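Local coordinates for protein cytochrome c55X (Pseudomonas aeruginosa PAO1, PDB 6TP9) that transfers electrons as a small periplasmic monoheme c-type cytochrome associated with heme d1 biosynthesis, at residues H18-L21 with Q22-S26; E43-R46 with G47-R50; P67-A70 with G71-A75. The protein carries 1 engineered substitution. All coordinates share one frame; numbering follows the deposited sequence.

Interaction 1. Residues H18-L21 with Q22-S26. With HEC (heme c), chain L.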
loop_
_atom_site.group_PDB
_atom_site.type_symbol
_atom_site.label_atom_id
_atom_site.label_comp_id
_atom_site.label_asym_id
_atom_site.label_seq_id
_atom_site.Cartn_x
_atom_site.Cartn_y
_atom_site.Cartn_z
ATOM N N HIS A 18 -4.342 -8.615 -2.037
ATOM C CA HIS A 18 -2.889 -8.735 -2.063
ATOM C C HIS A 18 -2.329 -8.198 -3.373
ATOM O O HIS A 18 -1.388 -7.395 -3.379
ATOM C CB HIS A 18 -2.476 -10.191 -1.859
ATOM C CG HIS A 18 -1.009 -10.368 -1.631
ATOM N ND1 HIS A 18 -0.253 -11.290 -2.322
ATOM C CD2 HIS A 18 -0.155 -9.728 -0.798
ATOM C CE1 HIS A 18 1.003 -11.216 -1.920
ATOM N NE2 HIS A 18 1.090 -10.275 -0.996
ATOM N N LEU A 19 -2.904 -8.628 -4.497
ATOM C CA LEU A 19 -2.466 -8.138 -5.799
ATOM C C LEU A 19 -2.498 -6.616 -5.848
ATOM O O LEU A 19 -1.543 -5.973 -6.299
ATOM C CB LEU A 19 -3.349 -8.729 -6.898
ATOM C CG LEU A 19 -3.046 -8.273 -8.326
ATOM C CD1 LEU A 19 -1.756 -8.902 -8.826
ATOM C CD2 LEU A 19 -4.208 -8.605 -9.245
ATOM N N LEU A 20 -3.599 -6.022 -5.382
ATOM C CA LEU A 20 -3.723 -4.568 -5.415
ATOM C C LEU A 20 -2.601 -3.903 -4.630
ATOM O O LEU A 20 -1.999 -2.925 -5.091
ATOM C CB LEU A 20 -5.083 -4.150 -4.851
ATOM C CG LEU A 20 -5.365 -2.646 -4.824
ATOM C CD1 LEU A 20 -5.424 -2.080 -6.230
ATOM C CD2 LEU A 20 -6.661 -2.362 -4.079
ATOM N N LEU A 21 -2.302 -4.423 -3.444
ATOM C CA LEU A 21 -1.393 -3.729 -2.544
ATOM C C LEU A 21 0.065 -3.916 -2.944
ATOM O O LEU A 21 0.860 -2.978 -2.823
ATOM C CB LEU A 21 -1.631 -4.205 -1.111
ATOM C CG LEU A 21 -3.039 -3.870 -0.608
ATOM C CD1 LEU A 21 -3.322 -4.502 0.739
ATOM C CD2 LEU A 21 -3.222 -2.360 -0.536
ATOM N N GLN A 22 0.440 -5.099 -3.431
ATOM C CA GLN A 22 1.849 -5.387 -3.672
ATOM C C GLN A 22 2.250 -5.355 -5.141
ATOM O O GLN A 22 3.417 -5.083 -5.437
ATOM C CB GLN A 22 2.223 -6.746 -3.069
ATOM C CG GLN A 22 2.281 -6.714 -1.543
ATOM C CD GLN A 22 3.073 -7.859 -0.944
ATOM O OE1 GLN A 22 3.902 -8.479 -1.611
ATOM N NE2 GLN A 22 2.822 -8.143 0.330
ATOM N N ASP A 23 1.332 -5.605 -6.075
ATOM C CA ASP A 23 1.649 -5.499 -7.497
ATOM C C ASP A 23 1.175 -4.173 -8.085
ATOM O O ASP A 23 1.974 -3.414 -8.639
ATOM C CB ASP A 23 1.040 -6.671 -8.277
ATOM C CG ASP A 23 1.611 -6.794 -9.678
ATOM O OD1 ASP A 23 1.770 -5.754 -10.351
ATOM O OD2 ASP A 23 1.914 -7.930 -10.098
ATOM N N CYS A 24 -0.124 -3.884 -7.976
ATOM C CA CYS A 24 -0.646 -2.630 -8.509
ATOM C C CYS A 24 -0.056 -1.433 -7.776
ATOM O O CYS A 24 0.193 -0.384 -8.380
ATOM C CB CYS A 24 -2.172 -2.612 -8.408
ATOM S SG CYS A 24 -2.980 -4.132 -8.960
ATOM N N GLY A 25 0.186 -1.576 -6.470
ATOM C CA GLY A 25 0.639 -0.459 -5.661
ATOM C C GLY A 25 2.018 0.057 -6.013
ATOM O O GLY A 25 2.342 1.201 -5.673
ATOM N N SER A 26 2.843 -0.754 -6.675
ATOM C CA SER A 26 4.169 -0.289 -7.071
ATOM C C SER A 26 4.060 0.905 -8.013
ATOM O O SER A 26 4.523 2.009 -7.701
ATOM C CB SER A 26 4.950 -1.427 -7.728
ATOM O OG SER A 26 4.369 -1.797 -8.967
HETATM FE FE HEC L . -2.461 0.839 -13.700
HETATM C CHA HEC L . -3.759 3.484 -15.463
HETATM C CHB HEC L . -5.604 0.173 -12.450
HETATM C CHC HEC L . -1.284 -2.005 -12.186
HETATM C CHD HEC L . 0.726 1.812 -14.383
HETATM N NA HEC L . -4.339 1.648 -13.951
HETATM C C1A HEC L . -4.639 2.796 -14.659
HETATM C C2A HEC L . -6.027 3.138 -14.402
HETATM C C3A HEC L . -6.526 2.218 -13.570
HETATM C C4A HEC L . -5.479 1.269 -13.270
HETATM C CMA HEC L . -7.964 2.153 -13.007
HETATM C CAA HEC L . -6.789 4.347 -14.990
HETATM C CBA HEC L . -6.860 5.464 -13.955
HETATM C CGA HEC L . -7.703 6.603 -14.467
HETATM O O1A HEC L . -8.488 6.395 -15.428
HETATM O O2A HEC L . -7.595 7.723 -13.907
HETATM N NB HEC L . -3.283 -0.619 -12.522
HETATM C C1B HEC L . -4.612 -0.735 -12.165
HETATM C C2B HEC L . -4.780 -1.980 -11.447
HETATM C C3B HEC L . -3.590 -2.582 -11.378
HETATM C C4B HEC L . -2.625 -1.737 -12.048
HETATM C CMB HEC L . -6.108 -2.504 -10.860
HETATM C CAB HEC L . -3.265 -3.926 -10.693
HETATM C CBB HEC L . -4.188 -5.049 -11.202
HETATM N NC HEC L . -0.618 0.079 -13.294
HETATM C C1C HEC L . -0.359 -1.169 -12.763
HETATM C C2C HEC L . 1.065 -1.409 -12.843
HETATM C C3C HEC L . 1.606 -0.407 -13.550
HETATM C C4C HEC L . 0.569 0.583 -13.780
HETATM C CMC HEC L . 1.739 -2.749 -12.469
HETATM C CAC HEC L . 3.098 -0.231 -13.920
HETATM C CBC HEC L . 3.671 -1.493 -14.590
HETATM N ND HEC L . -1.647 2.414 -14.747
HETATM C C1D HEC L . -0.276 2.593 -14.919
HETATM C C2D HEC L . -0.067 3.745 -15.768
HETATM C C3D HEC L . -1.464 4.269 -16.107
HETATM C C4D HEC L . -2.384 3.381 -15.430
HETATM C CMD HEC L . 1.279 4.332 -16.241
HETATM C CAD HEC L . -1.799 5.486 -16.991
HETATM C CBD HEC L . -1.906 5.012 -18.438
HETATM C CGD HEC L . -2.285 6.166 -19.328
HETATM O O1D HEC L . -1.655 7.247 -19.215
HETATM O O2D HEC L . -3.214 5.996 -20.158
#
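Leu-19 lies alongside Asp-23, and meets Cys-24 SG, about one turn later on helix 10-27, the N-terminal helix that leads into the Cys-X-X-Cys-His heme-binding motif (Cys-24 to His-28) of c-type cytochromes. With CG anti to the backbone N (chi1 178°), the Leu-19 branches lie beside Asp-23 CB and Cys-24 SG. Leu-19 CB leads to CG, 4.2 Å from Cys-24 SG. From there CD1 packs on Asp-23 CB at 3.6 Å, the two side chains pointing the same way, while CD2 reaches out to the heme itself, 4.1 Å from CBB of HEC. One residue on, Leu-20 lays CD1 against Cys-24 CB, so two successive leucines line the thioether-forming cysteine.

The backbone departs here from a plain alpha-helix. Gln-22 N still donates to His-18 O (2.9 Å), but Leu-19 O is gripped twice, by Asp-23 N at 2.9 Å and by Cys-24 N at 3.0 Å. The second bond, the straighter of the pair (164° at the hydrogen), spans five residues and widens the helix into a pi-type turn that ends on the heme-binding Cys-24. On another side of the helix Gln-22 NE2 sits at the edge of the His-18 ring, 3.1 Å from its NE2, at an angle too poor for a hydrogen bond, the ring and amide planes 68° apart.

The surroundings reveal the domain swap: Trp-69 of the second subunit packs on Leu-19 and Asp-23, and Lys-48 and Arg-61 of that subunit hydrogen-bond this heme. The helix therefore carries its cofactor into a partner's pocket. Beyond the widened turn, Ser-26 OG donates to Asp-23 O. One covalent link to the cofactor is the thioether of Cys-24, SG to CAB of HEC at 1.8 Å.

Interaction 2. Residues E43-R46 with G47-R50; sequences EALR and GKPR. With HEC (heme c), chain M.
Lys-48 reaches back past Ala-44 and Leu-45 to a propionate of the heme, giving a compact example of how a surface turn can present a charge to a cofactor. At the tip, NZ donates a hydrogen bond to O2A of HEC, 2.9 Å away. Just behind it, CE rests 3.3 Å from the backbone O of Ala-44, and CD runs past Leu-45, whose CD2 lies 4.1 Å from it. The same methyl of Leu-45 is 4.0 Å from O2A of HEC, so an apolar branch borders the carboxylate that the ammonium group binds. The chain is not extended: it bends at chi2 (143°) and again at chi4 (-89°), and the last bend turns NZ onto the propionate. Opposite charges at this separation would probably stabilise both ionised forms.

What positions the two side chains is a type I beta turn from Leu-45 to Lys-48. It is closed by Lys-48 N donating to Leu-45 O at 3.2 Å, with the donor standing 61° out of the carbonyl plane. Arg-46 and Gly-47 occupy the corner at the surface, and the Arg-46 side chain is poorly ordered.

Further out, the loop is fastened to its neighbours. Thr-41 OG1 bonds Ala-44 N, Leu-53 of helix 50-59 touches both Leu-45 and Lys-48, and Leu-85 of helix 75-86 adds a second helix beside Leu-45. Pro-49 takes the N-cap position of helix 50-59, and Arg-50, the next residue, forms a salt bridge through NE with Asp-83. With Arg-61, which also hydrogen-bonds this heme, Lys-48 belongs to the cationic, propionate-binding part of the heme c pocket.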
loop_
_atom_site.group_PDB
_atom_site.type_symbol
_atom_site.label_atom_id
_atom_site.label_comp_id
_atom_site.label_asym_id
_atom_site.label_seq_id
_atom_site.Cartn_x
_atom_site.Cartn_y
_atom_site.Cartn_z
ATOM N N GLU A 43 7.359 12.398 1.668
ATOM C CA GLU A 43 7.261 13.843 1.840
ATOM C C GLU A 43 7.172 14.214 3.315
ATOM O O GLU A 43 7.748 15.220 3.745
ATOM C CB GLU A 43 6.047 14.380 1.077
ATOM C CG GLU A 43 6.119 14.201 -0.441
ATOM C CD GLU A 43 5.866 12.771 -0.886
ATOM O OE1 GLU A 43 4.819 12.203 -0.511
ATOM O OE2 GLU A 43 6.722 12.213 -1.603
ATOM N N ALA A 44 6.462 13.406 4.106
ATOM C CA ALA A 44 6.241 13.716 5.513
ATOM C C ALA A 44 7.436 13.377 6.394
ATOM O O ALA A 44 7.560 13.939 7.487
ATOM C CB ALA A 44 5.009 12.966 6.024
ATOM N N LEU A 45 8.309 12.471 5.957
ATOM C CA LEU A 45 9.481 12.082 6.726
ATOM C C LEU A 45 10.758 12.727 6.205
ATOM O O LEU A 45 11.852 12.341 6.632
ATOM C CB LEU A 45 9.634 10.559 6.712
ATOM C CG LEU A 45 8.434 9.751 7.206
ATOM C CD1 LEU A 45 8.599 8.283 6.846
ATOM C CD2 LEU A 45 8.245 9.914 8.708
ATOM N N ARG A 46 10.643 13.711 5.311
ATOM C CA ARG A 46 11.802 14.153 4.542
ATOM C C ARG A 46 12.902 14.701 5.442
ATOM O O ARG A 46 14.086 14.419 5.226
ATOM C CB ARG A 46 11.378 15.203 3.515
ATOM C CG ARG A 46 12.439 15.466 2.460
ATOM C CD ARG A 46 11.909 16.288 1.293
ATOM N NE ARG A 46 11.439 17.605 1.715
ATOM C CZ ARG A 46 10.185 18.046 1.603
ATOM N NH1 ARG A 46 9.882 19.264 2.028
ATOM N NH2 ARG A 46 9.237 17.288 1.061
ATOM N N GLY A 47 12.537 15.482 6.456
ATOM C CA GLY A 47 13.528 16.110 7.305
ATOM C C GLY A 47 13.935 15.332 8.534
ATOM O O GLY A 47 14.882 15.729 9.220
ATOM N N LYS A 48 13.259 14.230 8.834
ATOM C CA LYS A 48 13.514 13.571 10.111
ATOM C C LYS A 48 14.643 12.553 9.976
ATOM O O LYS A 48 14.659 11.781 9.007
ATOM C CB LYS A 48 12.249 12.898 10.624
ATOM C CG LYS A 48 11.103 13.877 10.881
ATOM C CD LYS A 48 9.754 13.283 10.503
ATOM C CE LYS A 48 8.634 14.317 10.571
ATOM N NZ LYS A 48 7.999 14.395 11.917
ATOM N N PRO A 49 15.597 12.518 10.906
ATOM C CA PRO A 49 16.714 11.576 10.773
ATOM C C PRO A 49 16.253 10.127 10.834
ATOM O O PRO A 49 15.289 9.781 11.521
ATOM C CB PRO A 49 17.618 11.922 11.964
ATOM C CG PRO A 49 17.234 13.302 12.359
ATOM C CD PRO A 49 15.774 13.419 12.059
ATOM N N ARG A 50 16.977 9.273 10.108
ATOM C CA ARG A 50 16.615 7.862 10.029
ATOM C C ARG A 50 16.639 7.200 11.400
ATOM O O ARG A 50 15.723 6.444 11.747
ATOM C CB ARG A 50 17.562 7.145 9.069
ATOM C CG ARG A 50 17.255 5.674 8.844
ATOM C CD ARG A 50 18.211 5.097 7.816
ATOM N NE ARG A 50 17.920 3.707 7.474
ATOM C CZ ARG A 50 18.349 2.656 8.166
ATOM N NH1 ARG A 50 19.085 2.825 9.257
ATOM N NH2 ARG A 50 18.035 1.430 7.768
HETATM FE FE HEC M . 3.093 4.379 14.052
HETATM C CHA HEC M . 4.176 7.585 14.598
HETATM C CHB HEC M . 5.945 3.769 12.181
HETATM C CHC HEC M . 2.197 1.105 13.737
HETATM C CHD HEC M . 0.051 5.083 15.485
HETATM N NA HEC M . 4.738 5.474 13.465
HETATM C C1A HEC M . 5.009 6.769 13.864
HETATM C C2A HEC M . 6.324 7.127 13.372
HETATM C C3A HEC M . 6.816 6.081 12.706
HETATM C C4A HEC M . 5.829 5.018 12.749
HETATM C CMA HEC M . 8.193 6.014 12.012
HETATM C CAA HEC M . 7.030 8.486 13.584
HETATM C CBA HEC M . 6.657 9.435 12.450
HETATM C CGA HEC M . 7.331 10.767 12.649
HETATM O O1A HEC M . 8.290 10.839 13.462
HETATM O O2A HEC M . 6.912 11.753 11.988
HETATM N NB HEC M . 3.919 2.753 13.128
HETATM C C1B HEC M . 5.101 2.704 12.412
HETATM C C2B HEC M . 5.295 1.337 11.967
HETATM C C3B HEC M . 4.262 0.612 12.397
HETATM C C4B HEC M . 3.375 1.484 13.136
HETATM C CMB HEC M . 6.478 0.808 11.126
HETATM C CAB HEC M . 4.033 -0.892 12.154
HETATM C CBB HEC M . 5.235 -1.696 12.685
HETATM N NC HEC M . 1.412 3.312 14.474
HETATM C C1C HEC M . 1.298 1.941 14.358
HETATM C C2C HEC M . 0.052 1.533 14.972
HETATM C C3C HEC M . -0.519 2.618 15.506
HETATM C C4C HEC M . 0.308 3.766 15.170
HETATM C CMC HEC M . -0.433 0.072 15.109
HETATM C CAC HEC M . -1.867 2.660 16.265
HETATM C CBC HEC M . -1.886 1.626 17.408
HETATM N ND HEC M . 2.235 6.073 14.889
HETATM C C1D HEC M . 0.963 6.116 15.458
HETATM C C2D HEC M . 0.758 7.429 16.034
HETATM C C3D HEC M . 2.052 8.201 15.754
HETATM C C4D HEC M . 2.907 7.283 15.040
HETATM C CMD HEC M . -0.491 7.950 16.774
HETATM C CAD HEC M . 2.386 9.656 16.140
HETATM C CBD HEC M . 2.904 9.729 17.571
HETATM C CGD HEC M . 3.179 11.176 17.874
HETATM O O1D HEC M . 2.296 11.833 18.484
HETATM O O2D HEC M . 4.269 11.676 17.492
#

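Interaction 3. Residues P67-A70 with G71-A75. Engineered in segment 71-75: Ala-75 (natural residue Glu). With HEC (heme c), chain M.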
loop_
_atom_site.group_PDB
_atom_site.type_symbol
_atom_site.label_atom_id
_atom_site.label_comp_id
_atom_site.label_asym_id
_atom_site.label_seq_id
_atom_site.Cartn_x
_atom_site.Cartn_y
_atom_site.Cartn_z
ATOM N N PRO A 67 2.812 1.990 19.168
ATOM C CA PRO A 67 3.383 1.011 20.092
ATOM C C PRO A 67 4.840 0.731 19.781
ATOM O O PRO A 67 5.332 1.067 18.693
ATOM C CB PRO A 67 2.515 -0.234 19.862
ATOM C CG PRO A 67 1.923 -0.062 18.477
ATOM C CD PRO A 67 2.195 1.340 17.999
ATOM N N PRO A 68 5.563 0.121 20.716
ATOM C CA PRO A 68 6.927 -0.324 20.426
ATOM C C PRO A 68 6.924 -1.682 19.749
ATOM O O PRO A 68 6.078 -2.539 20.020
ATOM C CB PRO A 68 7.566 -0.400 21.817
ATOM C CG PRO A 68 6.426 -0.827 22.689
ATOM C CD PRO A 68 5.179 -0.178 22.109
ATOM N N TRP A 69 7.896 -1.876 18.859
ATOM C CA TRP A 69 7.962 -3.083 18.045
ATOM C C TRP A 69 9.265 -3.855 18.216
ATOM O O TRP A 69 9.511 -4.806 17.465
ATOM C CB TRP A 69 7.761 -2.718 16.570
ATOM C CG TRP A 69 6.425 -2.095 16.297
ATOM C CD1 TRP A 69 6.121 -0.764 16.304
ATOM C CD2 TRP A 69 5.211 -2.782 15.986
ATOM N NE1 TRP A 69 4.789 -0.583 16.012
ATOM C CE2 TRP A 69 4.209 -1.807 15.813
ATOM C CE3 TRP A 69 4.873 -4.130 15.836
ATOM C CZ2 TRP A 69 2.894 -2.138 15.496
ATOM C CZ3 TRP A 69 3.569 -4.456 15.522
ATOM C CH2 TRP A 69 2.595 -3.464 15.356
ATOM N N ALA A 70 10.095 -3.494 19.197
ATOM C CA ALA A 70 11.422 -4.093 19.296
ATOM C C ALA A 70 11.350 -5.594 19.559
ATOM O O ALA A 70 12.146 -6.365 19.010
ATOM C CB ALA A 70 12.226 -3.400 20.396
ATOM N N GLY A 71 10.420 -6.032 20.407
ATOM C CA GLY A 71 10.315 -7.457 20.678
ATOM C C GLY A 71 10.108 -8.268 19.413
ATOM O O GLY A 71 10.749 -9.305 19.212
ATOM N N LEU A 72 9.220 -7.800 18.538
ATOM C CA LEU A 72 8.912 -8.514 17.308
ATOM C C LEU A 72 9.895 -8.203 16.187
ATOM O O LEU A 72 10.038 -9.016 15.266
ATOM C CB LEU A 72 7.492 -8.171 16.846
ATOM C CG LEU A 72 6.345 -8.493 17.808
ATOM C CD1 LEU A 72 6.279 -7.521 18.983
ATOM C CD2 LEU A 72 5.022 -8.505 17.056
ATOM N N LEU A 73 10.581 -7.064 16.245
ATOM C CA LEU A 73 11.455 -6.612 15.175
ATOM C C LEU A 73 12.870 -6.393 15.693
ATOM O O LEU A 73 13.065 -5.827 16.772
ATOM C CB LEU A 73 10.939 -5.305 14.563
ATOM C CG LEU A 73 9.512 -5.293 14.021
ATOM C CD1 LEU A 73 9.113 -3.872 13.652
ATOM C CD2 LEU A 73 9.380 -6.210 12.817
ATOM N N SER A 74 13.853 -6.827 14.910
ATOM C CA SER A 74 15.239 -6.491 15.193
ATOM C C SER A 74 15.499 -5.028 14.835
ATOM O O SER A 74 14.614 -4.303 14.371
ATOM C CB SER A 74 16.177 -7.405 14.410
ATOM O OG SER A 74 16.073 -7.149 13.019
ATOM N N ALA A 75 16.737 -4.583 15.057
ATOM C CA ALA A 75 17.117 -3.249 14.606
ATOM C C ALA A 75 17.168 -3.190 13.086
ATOM O O ALA A 75 16.793 -2.178 12.484
ATOM C CB ALA A 75 18.465 -2.850 15.206
HETATM FE FE HEC M . 3.093 4.379 14.052
HETATM C CHA HEC M . 4.176 7.585 14.598
HETATM C CHB HEC M . 5.945 3.769 12.181
HETATM C CHC HEC M . 2.197 1.105 13.737
HETATM C CHD HEC M . 0.051 5.083 15.485
HETATM N NA HEC M . 4.738 5.474 13.465
HETATM C C1A HEC M . 5.009 6.769 13.864
HETATM C C2A HEC M . 6.324 7.127 13.372
HETATM C C3A HEC M . 6.816 6.081 12.706
HETATM C C4A HEC M . 5.829 5.018 12.749
HETATM C CMA HEC M . 8.193 6.014 12.012
HETATM C CAA HEC M . 7.030 8.486 13.584
HETATM C CBA HEC M . 6.657 9.435 12.450
HETATM C CGA HEC M . 7.331 10.767 12.649
HETATM O O1A HEC M . 8.290 10.839 13.462
HETATM O O2A HEC M . 6.912 11.753 11.988
HETATM N NB HEC M . 3.919 2.753 13.128
HETATM C C1B HEC M . 5.101 2.704 12.412
HETATM C C2B HEC M . 5.295 1.337 11.967
HETATM C C3B HEC M . 4.262 0.612 12.397
HETATM C C4B HEC M . 3.375 1.484 13.136
HETATM C CMB HEC M . 6.478 0.808 11.126
HETATM C CAB HEC M . 4.033 -0.892 12.154
HETATM C CBB HEC M . 5.235 -1.696 12.685
HETATM N NC HEC M . 1.412 3.312 14.474
HETATM C C1C HEC M . 1.298 1.941 14.358
HETATM C C2C HEC M . 0.052 1.533 14.972
HETATM C C3C HEC M . -0.519 2.618 15.506
HETATM C C4C HEC M . 0.308 3.766 15.170
HETATM C CMC HEC M . -0.433 0.072 15.109
HETATM C CAC HEC M . -1.867 2.660 16.265
HETATM C CBC HEC M . -1.886 1.626 17.408
HETATM N ND HEC M . 2.235 6.073 14.889
HETATM C C1D HEC M . 0.963 6.116 15.458
HETATM C C2D HEC M . 0.758 7.429 16.034
HETATM C C3D HEC M . 2.052 8.201 15.754
HETATM C C4D HEC M . 2.907 7.283 15.040
HETATM C CMD HEC M . -0.491 7.950 16.774
HETATM C CAD HEC M . 2.386 9.656 16.140
HETATM C CBD HEC M . 2.904 9.729 17.571
HETATM C CGD HEC M . 3.179 11.176 17.874
HETATM O O1D HEC M . 2.296 11.833 18.484
HETATM O O2D HEC M . 4.269 11.676 17.492
#
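Trp-69 and Leu-73 both set CG anti to the carbonyl carbon (chi1 -62° and -56°), which brings their side chains to lie side by side, pointing the same way, across an alpha-turn in the loop before helix 75-86. The turn is defined by Leu-73 N donating to Trp-69 O at 2.8 Å, with a weak second bond to Ala-70 O (3.3 Å). Beside the turn, Leu-73 CD1 packs on Trp-69 CB at 3.4 Å and approaches the indole obliquely.

Two neighbours frame this turn. Trp-69 is held by backbone hydrogen bonds to Val-57 of helix 50-59, whose side chain also touches Leu-73, and Leu-16 of the second subunit packs on Leu-73. After the turn, Ser-74 takes the N-cap position of helix 75-86, its OG bonded to Asp-77 N; the engineered Ala-75 follows as the first helical residue.

The loop forms part of the heme c pocket. Pro-67 CD lies 3.7 Å from C2C of HEC, and the indole covers the tip of a thioether arm: CBB of HEC sits over the centre of one ring face, 3.3 Å from Trp-69 CE2.

How the interactions relate
From the N terminus, the three contacts follow in series, and none nests in or crosses another. Interaction 1 closes a helical turn on helix 10-27, interaction 2 the turn leading into helix 50-59, and interaction 3 the turn leading into helix 75-86. Interactions 2 and 3, with centres about 20 Å apart, touch the same heme at different places, a propionate and a thioether arm. Interaction 1 lies, centre to centre, about 25 Å from interaction 2 and 26 Å from interaction 3; it bears a different heme, held in the second subunit. Through the domain swap, helix 10-27 of each chain probably completes the pocket built by the later loops of its partner.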